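PDB 5M4V: mambaquaretin-1 from Dendroaspis angusticeps, which selectively antagonises the vasopressin type 2 receptor and is a mamba venom toxin of the Kunitz (BPTI) fold. Local coordinates for residues S19-Y23 / N43-L48; R1-C5 / R53-G57; K10-A16 / F33-K39. All coordinates share one frame; numbering follows the deposited sequence. Where two conformers were deposited one is given.

Contact 1 of 3, residues S19-Y23 / N43-L48; sequences SAFYY and NRFSTL
Asn43 ND2 gives its two N-H groups to two carbonyls, Tyr23 O at 3.0 Å across this contact and Leu7 O beyond it. The asparagine ties the last part of strand 18-24, the first strand of the Kunitz hairpin, to the loop that runs into helix 48-55. Its other branch grips the same tyrosine backbone: Asn43 OD1 accepts from Tyr23 N at 2.9 Å through a lone pair in the carbonyl plane, the bond almost straight at 177°. With CG anti to the backbone N (chi1 -177°), the amide reaches out beside the strand edge and clasps both the N-H and the C=O of Tyr23, which fixes its rotation within a buried setting. Tyr22 meets the same amide at its ring edge, CD2 nearest ND2, the two planes 67° apart.

Further along, Phe21 and Phe45 form a single antiparallel bridge, a hydrogen-bonded pair; Phe45 N lies 2.9 Å from Phe21 O, and the reverse bond is equally short. From Phe21 CB and Phe45 CB, 4.4 Å apart, the two rings lead off in different directions. Phe45 turns its edge to the strand, CD2 lying 3.4 Å from Phe21 O, while its ring packs on Cys51, Thr54 and Cys55 of the helix. Phe21 instead lays a face against the start of that helix: Leu48 CB makes a CH-pi contact 4.0 Å from the ring centroid, and Leu48 N covers the same face nearer its rim. Ser46 O approaches the ring at its edge, in plane. Thr47 N-caps the helix, its OG1 accepting from Lys50 N. Near the start of the strand a water donates to both Ser19 O and Ser46 O, the latter only 2.6 Å from the water oxygen.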
loop_
_atom_site.group_PDB
_atom_site.type_symbol
_atom_site.label_atom_id
_atom_site.label_comp_id
_atom_site.label_asym_id
_atom_site.label_seq_id
_atom_site.Cartn_x
_atom_site.Cartn_y
_atom_site.Cartn_z
ATOM N N SER A 19 -7.324 -4.794 6.163
ATOM C CA SER A 19 -7.598 -4.200 4.841
ATOM C C SER A 19 -6.622 -3.065 4.630
ATOM O O SER A 19 -6.420 -2.239 5.556
ATOM C CB SER A 19 -9.030 -3.644 4.895
ATOM O OG SER A 19 -9.353 -2.858 3.727
ATOM N N ALA A 20 -5.989 -2.952 3.445
ATOM C CA ALA A 20 -5.095 -1.835 3.201
ATOM C C ALA A 20 -5.055 -1.543 1.701
ATOM O O ALA A 20 -5.726 -2.203 0.909
ATOM C CB ALA A 20 -3.708 -2.181 3.758
ATOM N N PHE A 21 -4.288 -0.509 1.363
ATOM C CA PHE A 21 -4.143 -0.063 -0.010
ATOM C C PHE A 21 -2.683 0.200 -0.274
ATOM O O PHE A 21 -1.920 0.592 0.615
ATOM C CB PHE A 21 -4.976 1.233 -0.228
ATOM C CG PHE A 21 -6.415 0.968 -0.055
ATOM C CD1 PHE A 21 -7.244 0.552 -1.092
ATOM C CD2 PHE A 21 -7.007 1.091 1.200
ATOM C CE1 PHE A 21 -8.554 0.278 -0.911
ATOM C CE2 PHE A 21 -8.345 0.811 1.408
ATOM C CZ PHE A 21 -9.127 0.400 0.354
ATOM N N TYR A 22 -2.273 0.033 -1.550
ATOM C CA TYR A 22 -0.910 0.296 -1.997
ATOM C C TYR A 22 -0.942 0.934 -3.376
ATOM O O TYR A 22 -1.921 0.744 -4.121
ATOM C CB TYR A 22 -0.067 -0.987 -2.058
ATOM C CG TYR A 22 -0.377 -1.903 -3.171
ATOM C CD1 TYR A 22 -1.448 -2.774 -3.158
ATOM C CD2 TYR A 22 0.436 -1.954 -4.316
ATOM C CE1 TYR A 22 -1.725 -3.644 -4.174
ATOM C CE2 TYR A 22 0.144 -2.824 -5.363
ATOM C CZ TYR A 22 -0.929 -3.660 -5.299
ATOM O OH TYR A 22 -1.192 -4.561 -6.326
ATOM N N TYR A 23 0.128 1.628 -3.732
ATOM C CA TYR A 23 0.291 2.208 -5.075
ATOM C C TYR A 23 1.069 1.270 -5.969
ATOM O O TYR A 23 2.106 0.731 -5.553
ATOM C CB TYR A 23 1.043 3.534 -4.924
ATOM C CG TYR A 23 1.393 4.135 -6.274
ATOM C CD1 TYR A 23 0.487 4.930 -6.974
ATOM C CD2 TYR A 23 2.662 3.914 -6.834
ATOM C CE1 TYR A 23 0.851 5.503 -8.206
ATOM C CE2 TYR A 23 3.010 4.440 -8.066
ATOM C CZ TYR A 23 2.124 5.248 -8.720
ATOM O OH TYR A 23 2.527 5.753 -9.952
ATOM N N ASN A 43 4.725 1.596 1.584
ATOM C CA ASN A 43 3.688 1.648 0.555
ATOM C C ASN A 43 2.442 0.875 1.047
ATOM O O ASN A 43 2.098 -0.204 0.567
ATOM C CB ASN A 43 4.208 1.105 -0.737
ATOM C CG ASN A 43 3.194 1.200 -1.867
ATOM O OD1 ASN A 43 2.217 1.929 -1.768
ATOM N ND2 ASN A 43 3.432 0.440 -2.929
ATOM N N ARG A 44 1.805 1.485 2.052
ATOM C CA ARG A 44 0.703 0.843 2.715
ATOM C C ARG A 44 -0.122 1.951 3.374
ATOM O O ARG A 44 0.409 2.749 4.144
ATOM C CB ARG A 44 1.165 -0.135 3.782
ATOM C CG ARG A 44 0.043 -0.778 4.547
ATOM C CD ARG A 44 0.368 -1.789 5.565
ATOM N NE ARG A 44 0.786 -1.193 6.821
ATOM C CZ ARG A 44 2.054 -1.159 7.194
ATOM N NH1 ARG A 44 2.964 -1.647 6.380
ATOM N NH2 ARG A 44 2.431 -0.743 8.397
ATOM N N PHE A 45 -1.426 1.927 3.126
ATOM C CA PHE A 45 -2.324 2.976 3.564
ATOM C C PHE A 45 -3.597 2.359 4.088
ATOM O O PHE A 45 -4.095 1.362 3.578
ATOM C CB PHE A 45 -2.652 3.926 2.405
ATOM C CG PHE A 45 -1.438 4.481 1.767
ATOM C CD1 PHE A 45 -0.816 5.606 2.248
ATOM C CD2 PHE A 45 -0.808 3.834 0.711
ATOM C CE1 PHE A 45 0.332 6.105 1.713
ATOM C CE2 PHE A 45 0.354 4.318 0.147
ATOM C CZ PHE A 45 0.912 5.468 0.662
ATOM N N SER A 46 -4.205 2.993 5.095
ATOM C CA SER A 46 -5.441 2.451 5.684
ATOM C C SER A 46 -6.659 2.805 4.866
ATOM O O SER A 46 -7.711 2.167 5.057
ATOM C CB SER A 46 -5.660 2.892 7.155
ATOM O OG SER A 46 -5.770 4.332 7.114
ATOM N N THR A 47 -6.592 3.821 4.005
ATOM C CA THR A 47 -7.715 4.187 3.188
ATOM C C THR A 47 -7.267 4.436 1.752
ATOM O O THR A 47 -6.124 4.794 1.492
ATOM C CB THR A 47 -8.438 5.386 3.707
ATOM O OG1 THR A 47 -7.626 6.549 3.524
ATOM C CG2 THR A 47 -8.919 5.303 5.128
ATOM N N LEU A 48 -8.206 4.258 0.840
ATOM C CA LEU A 48 -7.977 4.518 -0.587
ATOM C C LEU A 48 -7.645 5.987 -0.779
ATOM O O LEU A 48 -6.729 6.337 -1.539
ATOM C CB LEU A 48 -9.195 4.068 -1.360
ATOM C CG LEU A 48 -9.174 4.325 -2.888
ATOM C CD1 LEU A 48 -7.957 3.697 -3.537
ATOM C CD2 LEU A 48 -10.447 3.775 -3.459
HETATM O O HOH W 1 -8.755 -0.196 5.599
#

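Contact 2 of 3, residues R1-C5 / R53-G57; sequences RPSFC and RTCVG
The sulfurs of Cys5 and Cys55 join end to end in a disulfide that closes the Kunitz fold, linking the N-terminal 3-10 turn to the last turn of helix 48-55. The Cys5 SG-Cys55 SG bond is 2.1 Å long, and its chi3 of -87° gives a left-handed bridge close to the relaxed value. In both cysteines SG is anti to the carbonyl carbon; the near-perpendicular chi3 sets Cys5 CB and Cys55 CB 3.8 Å apart.

Alongside the bridge, the methyl group of Thr54 meets Phe4. The two side chains cross at about a right angle, and Thr54 CG2 reaches the ring obliquely, 3.8 Å from Phe4 CZ. The threonine splits its branches: CG2 turns to the aromatic ring, whereas OG1 bonds back to Lys50 O within the helix. Phe4 has CG lodged between its backbone N and carbonyl carbon (chi1 65°), which swings the ring tip nearer to the helix.

Thr54 O and Cys55 O, at the helix end, face the N-terminal residues. Arg1 lays its aliphatic stem by Cys55 O, with CB at 3.6 Å, then stretches away so that NE bonds to Asn6 OD1 and the chain runs by Tyr23. No hydrogen bond crosses between residues 1-5 and 53-57; the disulfide is flanked by apolar and carbonyl contacts. On the N-terminal side the turn is stiffened by Cys5 N donating to Pro2 O. Pro2 in turn presses the CD of its ring to within 3.1 Å of Thr54 O.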
loop_
_atom_site.group_PDB
_atom_site.type_symbol
_atom_site.label_atom_id
_atom_site.label_comp_id
_atom_site.label_asym_id
_atom_site.label_seq_id
_atom_site.Cartn_x
_atom_site.Cartn_y
_atom_site.Cartn_z
ATOM N N ARG A 1 5.550 11.754 -7.359
ATOM C CA ARG A 1 5.045 11.073 -6.129
ATOM C C ARG A 1 6.268 10.858 -5.245
ATOM O O ARG A 1 7.380 10.698 -5.736
ATOM C CB ARG A 1 4.380 9.796 -6.474
ATOM C CG ARG A 1 5.255 8.764 -7.168
ATOM C CD ARG A 1 4.440 7.659 -7.773
ATOM N NE ARG A 1 5.289 6.833 -8.644
ATOM C CZ ARG A 1 5.628 7.105 -9.868
ATOM N NH1 ARG A 1 6.380 6.209 -10.542
ATOM N NH2 ARG A 1 5.128 8.148 -10.509
ATOM N N PRO A 2 6.057 10.668 -3.914
ATOM C CA PRO A 2 7.109 10.227 -3.040
ATOM C C PRO A 2 7.724 8.913 -3.522
ATOM O O PRO A 2 7.021 8.001 -3.950
ATOM C CB PRO A 2 6.419 10.045 -1.682
ATOM C CG PRO A 2 5.286 11.021 -1.728
ATOM C CD PRO A 2 4.829 10.936 -3.151
ATOM N N SER A 3 9.056 8.774 -3.359
ATOM C CA SER A 3 9.713 7.577 -3.878
ATOM C C SER A 3 9.209 6.277 -3.181
ATOM O O SER A 3 9.229 5.230 -3.788
ATOM C CB SER A 3 11.154 7.663 -3.903
ATOM O OG SER A 3 11.515 7.857 -2.593
ATOM N N PHE A 4 8.752 6.375 -1.912
ATOM C CA PHE A 4 8.307 5.170 -1.229
ATOM C C PHE A 4 7.018 4.600 -1.833
ATOM O O PHE A 4 6.725 3.404 -1.620
ATOM C CB PHE A 4 8.144 5.320 0.301
ATOM C CG PHE A 4 7.069 6.268 0.745
ATOM C CD1 PHE A 4 5.777 5.850 0.865
ATOM C CD2 PHE A 4 7.361 7.505 1.186
ATOM C CE1 PHE A 4 4.827 6.740 1.313
ATOM C CE2 PHE A 4 6.465 8.349 1.603
ATOM C CZ PHE A 4 5.176 8.034 1.667
ATOM N N CYS A 5 6.279 5.398 -2.609
ATOM C CA CYS A 5 5.168 4.852 -3.345
ATOM C C CYS A 5 5.575 3.718 -4.275
ATOM O O CYS A 5 4.759 2.860 -4.606
ATOM C CB CYS A 5 4.534 5.961 -4.169
ATOM S SG CYS A 5 3.793 7.318 -3.201
ATOM N N ARG A 53 -4.013 10.536 -2.006
ATOM C CA ARG A 53 -3.435 11.838 -1.619
ATOM C C ARG A 53 -1.943 11.775 -1.572
ATOM O O ARG A 53 -1.241 12.749 -1.885
ATOM C CB ARG A 53 -3.998 12.278 -0.223
ATOM C CG ARG A 53 -5.448 12.699 -0.190
ATOM C CD ARG A 53 -5.992 12.791 1.291
ATOM N NE ARG A 53 -5.697 13.941 2.172
ATOM C CZ ARG A 53 -5.595 13.969 3.519
ATOM N NH1 ARG A 53 -5.521 15.125 4.122
ATOM N NH2 ARG A 53 -5.859 12.837 4.221
ATOM N N THR A 54 -1.392 10.603 -1.212
ATOM C CA THR A 54 0.050 10.454 -1.070
ATOM C C THR A 54 0.709 10.193 -2.434
ATOM O O THR A 54 1.757 10.777 -2.731
ATOM C CB THR A 54 0.422 9.355 -0.114
ATOM O OG1 THR A 54 -0.250 9.559 1.139
ATOM C CG2 THR A 54 1.911 9.250 0.118
ATOM N N CYS A 55 0.114 9.289 -3.234
ATOM C CA CYS A 55 0.830 8.721 -4.351
ATOM C C CYS A 55 0.238 8.994 -5.760
ATOM O O CYS A 55 0.981 8.760 -6.711
ATOM C CB CYS A 55 0.948 7.163 -4.204
ATOM S SG CYS A 55 1.893 6.634 -2.764
ATOM N N VAL A 56 -1.020 9.412 -5.827
ATOM C CA VAL A 56 -1.729 9.536 -7.097
ATOM C C VAL A 56 -2.012 10.982 -7.471
ATOM O O VAL A 56 -1.864 11.307 -8.665
ATOM C CB VAL A 56 -3.010 8.686 -7.118
ATOM C CG1 VAL A 56 -3.811 8.871 -8.401
ATOM C CG2 VAL A 56 -2.697 7.220 -6.890
ATOM N N GLY A 57 -2.462 11.774 -6.572
ATOM C CA GLY A 57 -2.867 13.164 -6.820
ATOM C C GLY A 57 -4.216 12.929 -6.076
ATOM O O GLY A 57 -5.249 12.182 -6.378
ATOM O OXT GLY A 57 -4.273 13.321 -4.927
#

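Contact 3 of 3, residues K10-A16 / F33-K39; sequences KPGPCKA and FTYGGCK. With PGO (S-1,2-propanediol), chain B.
The exposed loop that in Kunitz protease inhibitors enters the enzyme's active site is here braced against the second loop, residues 36-39, by the disulfide Cys14-Cys38. Lys15, just past Cys14, occupies the position equivalent to the P1 residue of those inhibitors, and its CB leaves the backbone away from the second loop. The bridge (chi3 97°, Cys14 SG-Cys38 SG 2.1 Å) is right-handed. Pro13 leans on it with CD, and its CG touches Lys39 CD, the two side chains crossing at about a right angle.

Backbone polar groups do most of the joining. Pro11 O accepts from Gly36 N at 2.8 Å in its carbonyl plane, and also takes a bond from a water. That water accepts from Cys14 N and from Cys38 N, so one molecule stitches the loops behind the disulfide. Nearer the primary loop's far end, Ala16 N donates to Gly36 O at 2.9 Å, tilted out of the carbonyl plane. Gly36 CA makes a CA-H...O contact with Cys14 O at 3.2 Å. The ring of Tyr35 approaches Pro11 O obliquely with CD1; over its centre, 3.4 Å above the plane, lies Gly37 N, and its hydroxyl bonds to Gly40 N. Phe33 turns an edge, CE2, to Pro11 CA.

At the outer margin Lys10 crosses to the second loop. Lys10 NZ donates to Lys39 O at 2.8 Å, lying nearly on the line of that C=O bond, and also to O1 of a propanediol, probably from the crystallisation liquor. Lys39 NZ stands 6.0 Å from Lys10 NZ, like charges that probably make this margin strongly positive. The covalent bridge, the shared water and the backbone bonds are consistent with a loop held in shape ahead of binding.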
loop_
_atom_site.group_PDB
_atom_site.type_symbol
_atom_site.label_atom_id
_atom_site.label_comp_id
_atom_site.label_asym_id
_atom_site.label_seq_id
_atom_site.Cartn_x
_atom_site.Cartn_y
_atom_site.Cartn_z
ATOM N N LYS A 10 3.846 -5.236 0.184
ATOM C CA LYS A 10 4.426 -6.171 1.130
ATOM C C LYS A 10 3.409 -6.618 2.163
ATOM O O LYS A 10 3.234 -5.987 3.216
ATOM C CB LYS A 10 5.678 -5.566 1.778
ATOM C CG LYS A 10 6.491 -6.585 2.557
ATOM C CD LYS A 10 7.750 -6.024 3.063
ATOM C CE LYS A 10 8.574 -7.184 3.578
ATOM N NZ LYS A 10 9.377 -6.918 4.631
ATOM N N PRO A 11 2.670 -7.711 1.885
ATOM C CA PRO A 11 1.727 -8.233 2.878
ATOM C C PRO A 11 2.383 -8.679 4.153
ATOM O O PRO A 11 1.753 -8.656 5.221
ATOM C CB PRO A 11 1.021 -9.405 2.148
ATOM C CG PRO A 11 1.265 -9.162 0.664
ATOM C CD PRO A 11 2.619 -8.413 0.616
ATOM N N GLY A 12 3.628 -9.079 4.078
ATOM C CA GLY A 12 4.325 -9.621 5.137
ATOM C C GLY A 12 3.876 -11.130 5.436
ATOM O O GLY A 12 2.965 -11.655 4.818
ATOM N N PRO A 13 4.404 -11.713 6.447
ATOM C CA PRO A 13 4.213 -13.148 6.752
ATOM C C PRO A 13 3.137 -13.395 7.809
ATOM O O PRO A 13 2.842 -14.601 8.080
ATOM C CB PRO A 13 5.578 -13.572 7.237
ATOM C CG PRO A 13 6.059 -12.345 7.921
ATOM C CD PRO A 13 5.544 -11.072 7.183
ATOM N N CYS A 14 2.810 -12.315 8.541
ATOM C CA CYS A 14 1.831 -12.524 9.510
ATOM C C CYS A 14 0.433 -12.734 8.848
ATOM O O CYS A 14 0.296 -12.460 7.629
ATOM C CB CYS A 14 1.792 -11.494 10.607
ATOM S SG CYS A 14 3.269 -11.397 11.691
ATOM N N LYS A 15 -0.569 -13.171 9.584
ATOM C CA LYS A 15 -1.855 -13.537 9.010
ATOM C C LYS A 15 -3.021 -12.945 9.686
ATOM O O LYS A 15 -4.141 -13.558 9.845
ATOM C CB LYS A 15 -1.966 -15.061 8.914
ATOM C CG LYS A 15 -0.884 -15.633 8.071
ATOM C CD LYS A 15 -1.051 -15.411 6.586
ATOM C CE LYS A 15 0.269 -15.551 5.843
ATOM N NZ LYS A 15 0.162 -15.335 4.343
ATOM N N ALA A 16 -2.868 -11.713 10.117
ATOM C CA ALA A 16 -3.969 -10.961 10.626
ATOM C C ALA A 16 -4.726 -10.491 9.410
ATOM O O ALA A 16 -4.269 -10.680 8.211
ATOM C CB ALA A 16 -3.533 -9.861 11.482
ATOM N N PHE A 33 -4.974 -4.442 -0.822
ATOM C CA PHE A 33 -4.307 -5.675 -0.460
ATOM C C PHE A 33 -4.653 -5.986 0.971
ATOM O O PHE A 33 -5.149 -5.184 1.716
ATOM C CB PHE A 33 -2.787 -5.625 -0.718
ATOM C CG PHE A 33 -1.934 -4.883 0.323
ATOM C CD1 PHE A 33 -1.988 -3.508 0.433
ATOM C CD2 PHE A 33 -1.048 -5.548 1.124
ATOM C CE1 PHE A 33 -1.129 -2.823 1.277
ATOM C CE2 PHE A 33 -0.195 -4.864 1.984
ATOM C CZ PHE A 33 -0.238 -3.509 2.038
ATOM N N THR A 34 -4.331 -7.230 1.359
ATOM C CA THR A 34 -4.502 -7.639 2.729
ATOM C C THR A 34 -3.140 -7.608 3.428
ATOM O O THR A 34 -2.245 -8.373 3.049
ATOM C CB THR A 34 -5.123 -9.040 2.833
ATOM O OG1 THR A 34 -6.367 -9.031 2.146
ATOM C CG2 THR A 34 -5.332 -9.446 4.252
ATOM N N TYR A 35 -2.960 -6.714 4.365
ATOM C CA TYR A 35 -1.743 -6.663 5.139
ATOM C C TYR A 35 -1.857 -7.659 6.291
ATOM O O TYR A 35 -2.840 -7.658 7.026
ATOM C CB TYR A 35 -1.519 -5.274 5.666
ATOM C CG TYR A 35 -0.308 -5.082 6.516
ATOM C CD1 TYR A 35 0.961 -5.515 6.130
ATOM C CD2 TYR A 35 -0.381 -4.429 7.789
ATOM C CE1 TYR A 35 2.058 -5.342 6.925
ATOM C CE2 TYR A 35 0.751 -4.226 8.561
ATOM C CZ TYR A 35 1.955 -4.691 8.093
ATOM O OH TYR A 35 3.111 -4.516 8.853
ATOM N N GLY A 36 -0.802 -8.471 6.444
ATOM C CA GLY A 36 -0.843 -9.491 7.530
ATOM C C GLY A 36 -0.566 -8.927 8.927
ATOM O O GLY A 36 -0.750 -9.729 9.859
ATOM N N GLY A 37 -0.130 -7.692 9.026
ATOM C CA GLY A 37 -0.017 -7.038 10.334
ATOM C C GLY A 37 1.380 -6.835 10.826
ATOM O O GLY A 37 1.551 -6.134 11.813
ATOM N N CYS A 38 2.401 -7.423 10.196
ATOM C CA CYS A 38 3.786 -7.233 10.602
ATOM C C CYS A 38 4.704 -7.141 9.366
ATOM O O CYS A 38 4.466 -7.665 8.322
ATOM C CB CYS A 38 4.277 -8.363 11.508
ATOM S SG CYS A 38 4.551 -10.023 10.701
ATOM N N LYS A 39 5.819 -6.466 9.611
ATOM C CA LYS A 39 6.980 -6.486 8.624
ATOM C C LYS A 39 6.639 -5.806 7.303
ATOM O O LYS A 39 7.264 -6.127 6.305
ATOM C CB LYS A 39 7.584 -7.903 8.364
ATOM C CG LYS A 39 8.002 -8.571 9.699
ATOM C CD LYS A 39 8.710 -9.878 9.416
ATOM C CE LYS A 39 10.220 -9.653 9.352
ATOM N NZ LYS A 39 10.917 -10.894 8.918
HETATM C C1 PGO B . 10.314 -10.097 5.052
HETATM C C2 PGO B . 8.987 -10.742 5.362
HETATM C C3 PGO B . 8.899 -12.291 5.252
HETATM O O1 PGO B . 10.976 -8.932 5.629
HETATM O O2 PGO B . 7.836 -10.223 4.427
HETATM O O HOH W 2 2.467 -9.447 7.872
#

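Contact 1 lies near the centre of the chain and contacts 2 and 3 on opposite sides of it, about 21 Å apart between centres. Contacts 1 and 3 share the two-stranded sheet, one through strand 18-24 and the other through strand 29-35, with Arg44 of contact 1 making a cation-pi pair with Tyr35 of contact 3. Contacts 1 and 2 meet directly at Tyr23, Asn43 and Cys5. Contact 1, partly buried, combines backbone pairing and a doubly bonded amide with aromatic packing; contact 2, also partly buried, has a disulfide, apolar neighbours and no hydrogen bond; contact 3 lies on the surface and adds a disulfide to backbone bonds, a bridging water and lysines.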